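Orotidine 5'-phosphate decarboxylase (Pyrococcus horikoshii, PDB 2CZD) probably catalyses the decarboxylation of orotidine 5'-monophosphate to UMP, the last step of de novo UMP biosynthesis, as a homodimer. Local coordinates at residues 55-60 / 81-86; 101-106 / 132-137; 65-70 / 94-99; 136-141 / 157-162. All blocks are in the same frame, centred on the assembly; numbering follows the deposited sequence.

Contact 1 (55-60 / 81-86); sequences IADLKL and YVIVHT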
# COMPACT_ATOMS: atom_id res chain seq x y z
N ILE B 55 -12.70 -7.91 -4.97
CA ILE B 55 -11.26 -7.80 -5.05
C ILE B 55 -10.87 -6.52 -4.29
O ILE B 55 -11.40 -5.45 -4.57
CB ILE B 55 -10.75 -7.62 -6.49
CG1 ILE B 55 -11.05 -8.86 -7.31
CG2 ILE B 55 -9.22 -7.35 -6.49
CD1 ILE B 55 -10.89 -8.63 -8.84
N ALA B 56 -9.95 -6.63 -3.34
CA ALA B 56 -9.47 -5.45 -2.61
C ALA B 56 -8.15 -5.05 -3.27
O ALA B 56 -7.12 -5.74 -3.11
CB ALA B 56 -9.26 -5.78 -1.12
N ASP B 57 -8.21 -3.97 -4.05
CA ASP B 57 -7.07 -3.46 -4.82
C ASP B 57 -6.24 -2.61 -3.87
O ASP B 57 -6.28 -1.37 -3.91
CB ASP B 57 -7.59 -2.62 -6.00
CG ASP B 57 -6.48 -2.23 -6.96
OD1 ASP B 57 -5.30 -2.44 -6.63
OD2 ASP B 57 -6.79 -1.69 -8.05
N LEU B 58 -5.50 -3.30 -3.01
CA LEU B 58 -4.67 -2.59 -2.03
C LEU B 58 -3.22 -2.42 -2.45
O LEU B 58 -2.55 -1.50 -1.97
CB LEU B 58 -4.70 -3.33 -0.69
CG LEU B 58 -6.09 -3.74 -0.21
CD1 LEU B 58 -5.96 -4.40 1.18
CD2 LEU B 58 -7.00 -2.52 -0.14
N LYS B 59 -2.75 -3.27 -3.37
CA LYS B 59 -1.35 -3.26 -3.83
C LYS B 59 -0.45 -3.26 -2.60
O LYS B 59 0.44 -2.42 -2.43
CB LYS B 59 -1.06 -2.06 -4.73
CG LYS B 59 -1.84 -2.13 -6.04
CD LYS B 59 -1.33 -1.12 -7.08
CE LYS B 59 -2.16 -1.13 -8.38
NZ LYS B 59 -3.58 -0.69 -8.16
N LEU B 60 -0.70 -4.24 -1.73
CA LEU B 60 0.07 -4.34 -0.48
C LEU B 60 1.56 -4.45 -0.77
O LEU B 60 1.99 -5.21 -1.65
CB LEU B 60 -0.39 -5.53 0.37
CG LEU B 60 -1.83 -5.42 0.93
CD1 LEU B 60 -2.08 -6.66 1.82
CD2 LEU B 60 -2.04 -4.10 1.69
N TYR B 81 -10.38 -11.59 -2.84
CA TYR B 81 -9.02 -11.52 -3.39
C TYR B 81 -8.37 -10.23 -2.95
O TYR B 81 -9.03 -9.21 -2.80
CB TYR B 81 -9.00 -11.50 -4.93
CG TYR B 81 -9.82 -12.56 -5.60
CD1 TYR B 81 -11.18 -12.37 -5.82
CD2 TYR B 81 -9.25 -13.78 -5.98
CE1 TYR B 81 -11.96 -13.37 -6.40
CE2 TYR B 81 -10.03 -14.79 -6.56
CZ TYR B 81 -11.38 -14.57 -6.76
OH TYR B 81 -12.16 -15.58 -7.27
N VAL B 82 -7.05 -10.27 -2.76
CA VAL B 82 -6.33 -9.06 -2.41
C VAL B 82 -5.21 -8.89 -3.43
O VAL B 82 -4.50 -9.86 -3.73
CB VAL B 82 -5.68 -9.15 -0.99
CG1 VAL B 82 -4.71 -8.00 -0.78
CG2 VAL B 82 -6.77 -9.10 0.09
N ILE B 83 -5.09 -7.68 -3.99
CA ILE B 83 -4.00 -7.39 -4.93
C ILE B 83 -2.75 -7.02 -4.12
O ILE B 83 -2.79 -6.14 -3.25
CB ILE B 83 -4.39 -6.25 -5.88
CG1 ILE B 83 -5.55 -6.74 -6.76
CG2 ILE B 83 -3.19 -5.82 -6.78
CD1 ILE B 83 -6.11 -5.69 -7.75
N VAL B 84 -1.64 -7.69 -4.43
CA VAL B 84 -0.39 -7.48 -3.72
C VAL B 84 0.75 -7.26 -4.69
O VAL B 84 0.74 -7.79 -5.82
CB VAL B 84 -0.05 -8.72 -2.85
CG1 VAL B 84 -1.16 -8.99 -1.86
CG2 VAL B 84 0.17 -9.94 -3.76
N HIS B 85 1.72 -6.44 -4.29
CA HIS B 85 2.89 -6.22 -5.14
C HIS B 85 3.82 -7.42 -5.03
O HIS B 85 3.79 -8.17 -4.05
CB HIS B 85 3.69 -4.99 -4.67
CG HIS B 85 3.32 -3.72 -5.37
ND1 HIS B 85 3.60 -3.49 -6.70
CD2 HIS B 85 2.69 -2.61 -4.91
CE1 HIS B 85 3.17 -2.28 -7.03
NE2 HIS B 85 2.61 -1.73 -5.96
N THR B 86 4.65 -7.58 -6.07
CA THR B 86 5.65 -8.63 -6.13
C THR B 86 7.00 -8.09 -5.65
O THR B 86 7.81 -8.83 -5.08
CB THR B 86 5.86 -9.10 -7.60
OG1 THR B 86 4.60 -9.54 -8.12
CG2 THR B 86 6.82 -10.27 -7.69
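Asp57 turns CG away from its own nitrogen (chi1 -171°), which brings its carboxylate up to Ile83, whose CG1 lies beside its own N (chi1 -65°) and carries CD1 to 3.5 Å from Asp57 OD1. The two belong to neighbouring parallel strands of the TIM barrel, a beta-alpha-beta unit linked through helix 64-76. Pairing begins regularly: Ala56 N gives Tyr81 O a nearly straight bond of 2.8 Å, and Ile83 N answers to Ala56 O. A beta bulge then shifts the register by two residues, and Leu60 N reaches Ile83 O in its carbonyl plane, on a lone pair, at 3.2 Å.

On the inner face Ile55 CG2 packs against Ile83 CG1 at 3.7 Å, a branched apolar floor beside the charges. There Lys59, the expected proton donor, meets Asp57 OD1 on the syn side (NZ to OD1 2.9 Å); Asp57 OD2 bridges to Lys29. Replacing Asp57 with an alanine would probably leave Lys29 and Lys59 without the carboxylate they share, Lys59 then depending more on its salt bridge to Asp62 of the second subunit. Outward, Leu60 CD1 meets Val82 CG1 at 3.9 Å, apolar side chains suited to the face that the helices cover. His85, hydrogen-bonded through NE2 to Ala61 O of the second subunit, turns its ring edge to Lys59, with CD2 3.4 Å from Lys59 O.

Contact 2 (101-106 / 132-137); sequences EIIMVV and EPFGVI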
# COMPACT_ATOMS: atom_id res chain seq x y z
N GLU B 101 -7.06 -15.69 -1.42
CA GLU B 101 -6.54 -15.62 -2.78
C GLU B 101 -5.97 -14.26 -3.12
O GLU B 101 -6.45 -13.22 -2.67
CB GLU B 101 -7.62 -16.05 -3.78
CG GLU B 101 -8.04 -17.51 -3.56
CD GLU B 101 -9.00 -18.02 -4.60
OE1 GLU B 101 -8.54 -18.31 -5.72
OE2 GLU B 101 -10.21 -18.12 -4.30
N ILE B 102 -4.94 -14.28 -3.95
CA ILE B 102 -4.24 -13.08 -4.31
C ILE B 102 -4.10 -12.86 -5.79
O ILE B 102 -4.20 -13.80 -6.59
CB ILE B 102 -2.81 -13.06 -3.71
CG1 ILE B 102 -2.00 -14.27 -4.21
CG2 ILE B 102 -2.88 -13.06 -2.17
CD1 ILE B 102 -0.47 -14.14 -4.00
N ILE B 103 -3.87 -11.61 -6.16
CA ILE B 103 -3.63 -11.20 -7.54
C ILE B 103 -2.34 -10.40 -7.43
O ILE B 103 -2.25 -9.50 -6.61
CB ILE B 103 -4.77 -10.30 -8.07
CG1 ILE B 103 -6.03 -11.15 -8.26
CG2 ILE B 103 -4.33 -9.60 -9.39
CD1 ILE B 103 -7.31 -10.33 -8.41
N MET B 104 -1.33 -10.73 -8.24
CA MET B 104 -0.03 -10.06 -8.15
C MET B 104 0.23 -9.00 -9.19
O MET B 104 -0.16 -9.12 -10.33
CB MET B 104 1.09 -11.12 -8.22
CG MET B 104 1.08 -12.06 -7.02
SD MET B 104 2.24 -13.46 -7.21
CE MET B 104 3.85 -12.60 -7.26
N VAL B 105 0.93 -7.94 -8.77
CA VAL B 105 1.29 -6.86 -9.68
C VAL B 105 2.64 -7.19 -10.30
O VAL B 105 3.65 -7.32 -9.58
CB VAL B 105 1.46 -5.50 -8.94
CG1 VAL B 105 1.98 -4.43 -9.92
CG2 VAL B 105 0.14 -5.07 -8.29
N VAL B 106 2.65 -7.31 -11.62
CA VAL B 106 3.88 -7.60 -12.33
C VAL B 106 4.27 -6.50 -13.31
O VAL B 106 5.39 -6.47 -13.81
CB VAL B 106 3.80 -8.95 -13.09
CG1 VAL B 106 3.43 -10.05 -12.12
CG2 VAL B 106 2.79 -8.86 -14.25
N GLU B 132 2.03 -19.03 -8.12
CA GLU B 132 0.74 -19.41 -8.68
C GLU B 132 -0.45 -18.72 -7.99
O GLU B 132 -1.30 -19.35 -7.35
CB GLU B 132 0.55 -20.94 -8.68
CG GLU B 132 1.60 -21.66 -9.50
CD GLU B 132 1.47 -23.19 -9.45
OE1 GLU B 132 2.29 -23.86 -10.11
OE2 GLU B 132 0.59 -23.71 -8.73
N PRO B 133 -0.50 -17.38 -8.07
CA PRO B 133 -1.60 -16.61 -7.48
C PRO B 133 -2.84 -16.85 -8.36
O PRO B 133 -2.75 -17.48 -9.42
CB PRO B 133 -1.14 -15.16 -7.63
CG PRO B 133 -0.39 -15.21 -8.95
CD PRO B 133 0.43 -16.49 -8.79
N PHE B 134 -3.99 -16.36 -7.92
CA PHE B 134 -5.19 -16.48 -8.74
C PHE B 134 -4.95 -15.79 -10.08
O PHE B 134 -5.35 -16.29 -11.13
CB PHE B 134 -6.39 -15.83 -8.04
CG PHE B 134 -7.62 -15.71 -8.92
CD1 PHE B 134 -7.94 -14.50 -9.54
CD2 PHE B 134 -8.45 -16.81 -9.12
CE1 PHE B 134 -9.08 -14.38 -10.34
CE2 PHE B 134 -9.59 -16.69 -9.92
CZ PHE B 134 -9.90 -15.47 -10.54
N GLY B 135 -4.32 -14.63 -10.04
CA GLY B 135 -4.06 -13.91 -11.28
C GLY B 135 -3.05 -12.80 -11.16
O GLY B 135 -2.45 -12.60 -10.10
N VAL B 136 -2.84 -12.11 -12.28
CA VAL B 136 -1.95 -10.95 -12.35
C VAL B 136 -2.66 -9.91 -13.19
O VAL B 136 -3.61 -10.22 -13.90
CB VAL B 136 -0.57 -11.25 -13.01
CG1 VAL B 136 0.16 -12.33 -12.22
CG2 VAL B 136 -0.74 -11.65 -14.47
N ILE B 137 -2.20 -8.67 -13.08
CA ILE B 137 -2.79 -7.59 -13.86
C ILE B 137 -1.93 -7.27 -15.09
O ILE B 137 -0.70 -7.26 -15.02
CB ILE B 137 -2.96 -6.33 -12.99
CG1 ILE B 137 -4.05 -6.60 -11.94
CG2 ILE B 137 -3.29 -5.12 -13.86
CD1 ILE B 137 -4.27 -5.45 -10.99
O HOH W 1 -4.20 -17.14 -4.79
O HOH W 2 0.34 -6.42 -12.91
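The beta-alpha-beta unit of strand 101-105, helix 121-131 and strand 135-137 closes here, where Met104 and Ile102 of one barrel strand receive Pro133 at the entrance to the next. Pro133 CB packs on Ile102 CG1 at 3.6 Å, while its CG touches Met104 SD at 3.6 Å, the two side chains crossing at about a right angle. Met104 extends from a CG beside its backbone N (chi1 -65°) and bends at its last torsion, a flexible thioether that touches the proline and also packs on Val127 and Ala128 of helix 121-131. With an alanine in place of Met104, Pro133 would probably lose its sulfur neighbour and a gap would open toward helix 121-131.

Toward the barrel interior, Ile103 CG2 meets Ile137 CG1 at 3.9 Å, and Ile103 CG1 lies at the edge of the Phe134 ring, 4.1 Å from CD1. The backbones are less tightly joined: Met104 N binds Gly135 O at 2.9 Å, but the bonds from Phe134 N to Ile102 O and from Ile137 N to Met104 O are weak. One water links Val106 N to Ile137 O where the strands diverge. Cohesion between these strands therefore probably rests largely on apolar packing, with water completing the polar pairing.

Contact 3 (65-70 / 94-99); sequences NTNRLI and MAVKEL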
# COMPACT_ATOMS: atom_id res chain seq x y z
N ASN B 65 4.60 -9.37 8.28
CA ASN B 65 3.61 -9.35 9.35
C ASN B 65 2.52 -8.29 9.17
O ASN B 65 1.37 -8.53 9.52
CB ASN B 65 4.25 -9.16 10.72
CG ASN B 65 3.25 -9.43 11.84
OD1 ASN B 65 2.76 -10.56 12.00
ND2 ASN B 65 2.91 -8.39 12.60
N THR B 66 2.89 -7.12 8.67
CA THR B 66 1.90 -6.06 8.46
C THR B 66 0.98 -6.43 7.29
O THR B 66 -0.22 -6.19 7.36
CB THR B 66 2.60 -4.72 8.26
OG1 THR B 66 3.37 -4.45 9.45
CG2 THR B 66 1.58 -3.59 8.04
N ASN B 67 1.55 -7.02 6.24
CA ASN B 67 0.72 -7.48 5.12
C ASN B 67 -0.29 -8.49 5.66
O ASN B 67 -1.47 -8.46 5.30
CB ASN B 67 1.58 -8.17 4.06
CG ASN B 67 2.03 -7.23 2.97
OD1 ASN B 67 1.96 -6.01 3.12
ND2 ASN B 67 2.52 -7.79 1.86
N ARG B 68 0.19 -9.37 6.54
CA ARG B 68 -0.69 -10.39 7.13
C ARG B 68 -1.83 -9.76 7.94
O ARG B 68 -2.99 -10.15 7.80
CB ARG B 68 0.13 -11.30 8.04
CG ARG B 68 -0.70 -12.29 8.86
CD ARG B 68 0.24 -13.09 9.77
NE ARG B 68 1.12 -13.94 8.98
CZ ARG B 68 2.44 -13.80 8.90
NH1 ARG B 68 3.05 -12.83 9.58
NH2 ARG B 68 3.15 -14.61 8.12
N LEU B 69 -1.50 -8.79 8.79
CA LEU B 69 -2.53 -8.11 9.58
C LEU B 69 -3.56 -7.41 8.70
O LEU B 69 -4.77 -7.46 8.97
CB LEU B 69 -1.88 -7.10 10.51
CG LEU B 69 -1.03 -7.66 11.64
CD1 LEU B 69 -0.30 -6.53 12.30
CD2 LEU B 69 -1.92 -8.39 12.65
N ILE B 70 -3.10 -6.75 7.64
CA ILE B 70 -4.03 -6.07 6.76
C ILE B 70 -4.92 -7.10 6.05
O ILE B 70 -6.14 -6.92 5.95
CB ILE B 70 -3.27 -5.25 5.70
CG1 ILE B 70 -2.50 -4.11 6.39
CG2 ILE B 70 -4.24 -4.71 4.66
CD1 ILE B 70 -1.53 -3.40 5.44
N MET B 94 3.51 -14.21 0.26
CA MET B 94 2.95 -15.39 0.91
C MET B 94 2.23 -15.10 2.22
O MET B 94 1.32 -15.85 2.61
CB MET B 94 4.04 -16.46 1.11
CG MET B 94 4.51 -17.11 -0.19
SD MET B 94 3.17 -17.85 -1.17
CE MET B 94 2.64 -19.13 -0.12
N ALA B 95 2.59 -14.00 2.88
CA ALA B 95 1.89 -13.66 4.13
C ALA B 95 0.42 -13.34 3.86
O ALA B 95 -0.44 -13.54 4.73
CB ALA B 95 2.56 -12.49 4.82
N VAL B 96 0.13 -12.86 2.65
CA VAL B 96 -1.24 -12.57 2.26
C VAL B 96 -1.90 -13.84 1.71
O VAL B 96 -3.04 -14.14 2.08
CB VAL B 96 -1.29 -11.48 1.16
CG1 VAL B 96 -2.73 -11.14 0.81
CG2 VAL B 96 -0.56 -10.22 1.65
N LYS B 97 -1.21 -14.58 0.85
CA LYS B 97 -1.78 -15.80 0.25
C LYS B 97 -2.19 -16.84 1.32
O LYS B 97 -3.11 -17.62 1.14
CB LYS B 97 -0.77 -16.43 -0.72
CG LYS B 97 -1.38 -17.49 -1.61
CD LYS B 97 -0.34 -17.98 -2.58
CE LYS B 97 -0.95 -18.82 -3.71
NZ LYS B 97 -1.73 -19.98 -3.20
N GLU B 98 -1.49 -16.82 2.44
CA GLU B 98 -1.81 -17.72 3.53
C GLU B 98 -3.25 -17.54 3.99
O GLU B 98 -3.89 -18.51 4.40
CB GLU B 98 -0.86 -17.45 4.70
CG GLU B 98 -1.12 -18.22 5.97
CD GLU B 98 -0.11 -17.85 7.05
OE1 GLU B 98 1.08 -18.17 6.86
OE2 GLU B 98 -0.49 -17.22 8.06
N LEU B 99 -3.76 -16.31 3.90
CA LEU B 99 -5.12 -15.99 4.36
C LEU B 99 -6.23 -15.94 3.32
O LEU B 99 -7.41 -15.94 3.68
CB LEU B 99 -5.10 -14.67 5.13
CG LEU B 99 -4.11 -14.68 6.29
CD1 LEU B 99 -4.13 -13.33 6.99
CD2 LEU B 99 -4.48 -15.80 7.26
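Arg68 leaves its backbone with CG beside the carbonyl carbon (chi1 172°) and bends at chi3 (-66°), which lays one face of its guanidinium over Ala95, NH2 standing 4.0 Å from Ala95 CB. At the edge, Glu98 OE2 comes to 3.8 Å from Arg68 NE, a long salt bridge whose guanidinium and carboxylate planes lie 28° apart. Nearer the backbone of Arg68, Leu99 CD1 packs against its stem, 4.0 Å from Arg68 CG and 3.5 Å from Arg68 O. Alanine suits the middle of this seam: its short methyl lets the CA atoms of Arg68 and Ala95 approach to 5.1 Å.

Deeper in, Asn67 CB meets Val96 CG2 at 3.8 Å. The Asn67 amide is held at both ends, OD1 by Asp62 N and ND2 by Ser92 O, so its rotation is fixed. Arg68 in turn is steadied by a weak bond from NH1 to Asn65 OD1 (3.3 Å), in the guanidinium plane; Asn65 and Thr66 probably belong to the substrate site.

Helix 64-76 here meets helix 90-97 and the residues just after it, in the outer layer of the TIM barrel. Val96 also packs on Leu60, Val82 and Val84 of the strands, and Thr66, Leu69 and Ile70 pack on the second subunit. With no hydrogen bond between the two segments, apolar contact joins them, and the long salt bridge at the rim probably adds only a modest attraction.

Contact 4 (136-141 / 157-162); sequences VIAPGT and IKILAP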
# COMPACT_ATOMS: atom_id res chain seq x y z
N VAL B 136 -2.84 -12.11 -12.28
CA VAL B 136 -1.95 -10.95 -12.35
C VAL B 136 -2.66 -9.91 -13.19
O VAL B 136 -3.61 -10.22 -13.90
CB VAL B 136 -0.57 -11.25 -13.01
CG1 VAL B 136 0.16 -12.33 -12.22
CG2 VAL B 136 -0.74 -11.65 -14.47
N ILE B 137 -2.20 -8.67 -13.08
CA ILE B 137 -2.79 -7.59 -13.86
C ILE B 137 -1.93 -7.27 -15.09
O ILE B 137 -0.70 -7.26 -15.02
CB ILE B 137 -2.96 -6.33 -12.99
CG1 ILE B 137 -4.05 -6.60 -11.94
CG2 ILE B 137 -3.29 -5.12 -13.86
CD1 ILE B 137 -4.27 -5.45 -10.99
N ALA B 138 -2.58 -7.06 -16.24
CA ALA B 138 -1.85 -6.71 -17.46
C ALA B 138 -2.44 -5.39 -17.93
O ALA B 138 -3.59 -5.36 -18.40
CB ALA B 138 -2.04 -7.78 -18.56
N PRO B 139 -1.69 -4.29 -17.77
CA PRO B 139 -2.18 -2.98 -18.20
C PRO B 139 -2.71 -3.25 -19.60
O PRO B 139 -1.93 -3.52 -20.50
CB PRO B 139 -0.91 -2.13 -18.20
CG PRO B 139 -0.13 -2.71 -17.02
CD PRO B 139 -0.33 -4.21 -17.21
N GLY B 140 -4.03 -3.22 -19.74
CA GLY B 140 -4.68 -3.51 -21.00
C GLY B 140 -4.70 -2.34 -21.95
O GLY B 140 -5.21 -2.45 -23.07
N THR B 141 -4.15 -1.21 -21.50
CA THR B 141 -4.07 0.00 -22.31
C THR B 141 -3.77 -0.41 -23.74
O THR B 141 -4.66 -0.45 -24.60
CB THR B 141 -2.96 0.92 -21.79
OG1 THR B 141 -2.42 1.66 -22.89
CG2 THR B 141 -1.86 0.10 -21.15
N ILE B 157 -2.96 -19.39 -14.26
CA ILE B 157 -2.98 -18.08 -13.62
C ILE B 157 -3.73 -17.15 -14.56
O ILE B 157 -3.38 -17.04 -15.73
CB ILE B 157 -1.55 -17.52 -13.39
CG1 ILE B 157 -0.74 -18.52 -12.55
CG2 ILE B 157 -1.63 -16.15 -12.67
CD1 ILE B 157 0.73 -18.17 -12.39
N LYS B 158 -4.76 -16.49 -14.02
CA LYS B 158 -5.60 -15.59 -14.81
C LYS B 158 -4.97 -14.22 -15.03
O LYS B 158 -4.02 -13.81 -14.34
CB LYS B 158 -6.95 -15.36 -14.12
CG LYS B 158 -7.71 -16.61 -13.67
CD LYS B 158 -8.15 -17.44 -14.84
CE LYS B 158 -8.95 -18.66 -14.36
NZ LYS B 158 -9.40 -19.56 -15.46
N ILE B 159 -5.48 -13.52 -16.05
CA ILE B 159 -5.04 -12.18 -16.34
C ILE B 159 -6.25 -11.24 -16.26
O ILE B 159 -7.31 -11.53 -16.84
CB ILE B 159 -4.42 -12.08 -17.73
CG1 ILE B 159 -3.08 -12.81 -17.73
CG2 ILE B 159 -4.20 -10.63 -18.13
CD1 ILE B 159 -2.39 -12.83 -19.11
N LEU B 160 -6.10 -10.16 -15.51
CA LEU B 160 -7.16 -9.15 -15.38
C LEU B 160 -6.61 -7.93 -16.10
O LEU B 160 -5.50 -7.49 -15.81
CB LEU B 160 -7.44 -8.83 -13.91
CG LEU B 160 -8.06 -9.97 -13.10
CD1 LEU B 160 -6.95 -10.89 -12.57
CD2 LEU B 160 -8.85 -9.42 -11.91
N ALA B 161 -7.38 -7.35 -17.03
CA ALA B 161 -6.88 -6.23 -17.83
C ALA B 161 -7.67 -4.92 -17.76
O ALA B 161 -8.82 -4.86 -18.22
CB ALA B 161 -6.77 -6.65 -19.30
N PRO B 162 -7.07 -3.89 -17.15
CA PRO B 162 -7.71 -2.58 -17.04
C PRO B 162 -7.27 -1.75 -18.25
O PRO B 162 -6.45 -2.18 -19.07
CB PRO B 162 -7.11 -2.01 -15.76
CG PRO B 162 -5.68 -2.51 -15.82
CD PRO B 162 -5.82 -3.94 -16.36
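Pro162 offers the CD corner of its ring to strand 135-137 and the loop after it: CD lies 3.3 Å from Ala138 O and 3.7 Å from Ile137 CG2, the Ile137 side chain crossing the ring at about a right angle. The flat peptide groups of this parallel pair are met in different ways. Leu160 N approaches Val136 O nearly along the C=O axis, at 3.0 Å, whereas Val136 N comes to Lys158 O tilted 26° from the carbonyl plane, and Ala138 N to Leu160 O by a similar tilt.

Helix 144-150 links these strands along the chain and packs on the outside of the sheet, making another beta-alpha-beta unit of the TIM barrel. On that side Ile159 holds CG1 beside its nitrogen (chi1 -70°), 4.2 Å from Val136 CG2, which leaves CG2 to meet Ala138 CB at 3.6 Å, a branched residue set against a small one. On the other side, Leu160 joins Ile137 in the barrel interior, where Ile103 packs on both.

Past the strand, Gly140 N makes a weak bond to Pro162 O (2.7 Å). A beta carbon here would probably run into that carbonyl, consistent with glycine at this place. Pro139 packs on Ser109, and Pro162 begins the run to Lys172; both Ser109 and this run probably contact substrate.

Because proline has no N-H, Pro162 cannot donate to Ala138 O, the next acceptor in register, which receives a CA-H...O contact from Ala161 CA (3.5 Å); regular pairing between the two strands ends here, just where the probable substrate-binding run begins.

Contacts 1, 2 and 4 follow one another round the same closed sheet. Contacts 1 and 2, with centres 8 Å apart, are stitched by a probable hydrogen bond from Val84 N to Ile103 O (2.9 Å). Contact 4 takes over strand 135-137 from contact 2, and reaches back across the barrel interior to contact 1, where Ile137 CD1 lies 3.7 Å from Ile83 CD1. Contact 3 covers contact 1 from outside, its Val96 CG2 3.8 Å from Val84 CG1, but stays about 9 Å from contact 4 at the nearest atoms. The likely substrate site draws on contact 1, Asn65 and Thr66 of contact 3, and Pro162 of contact 4, while contacts 1 and 3 also touch the second subunit.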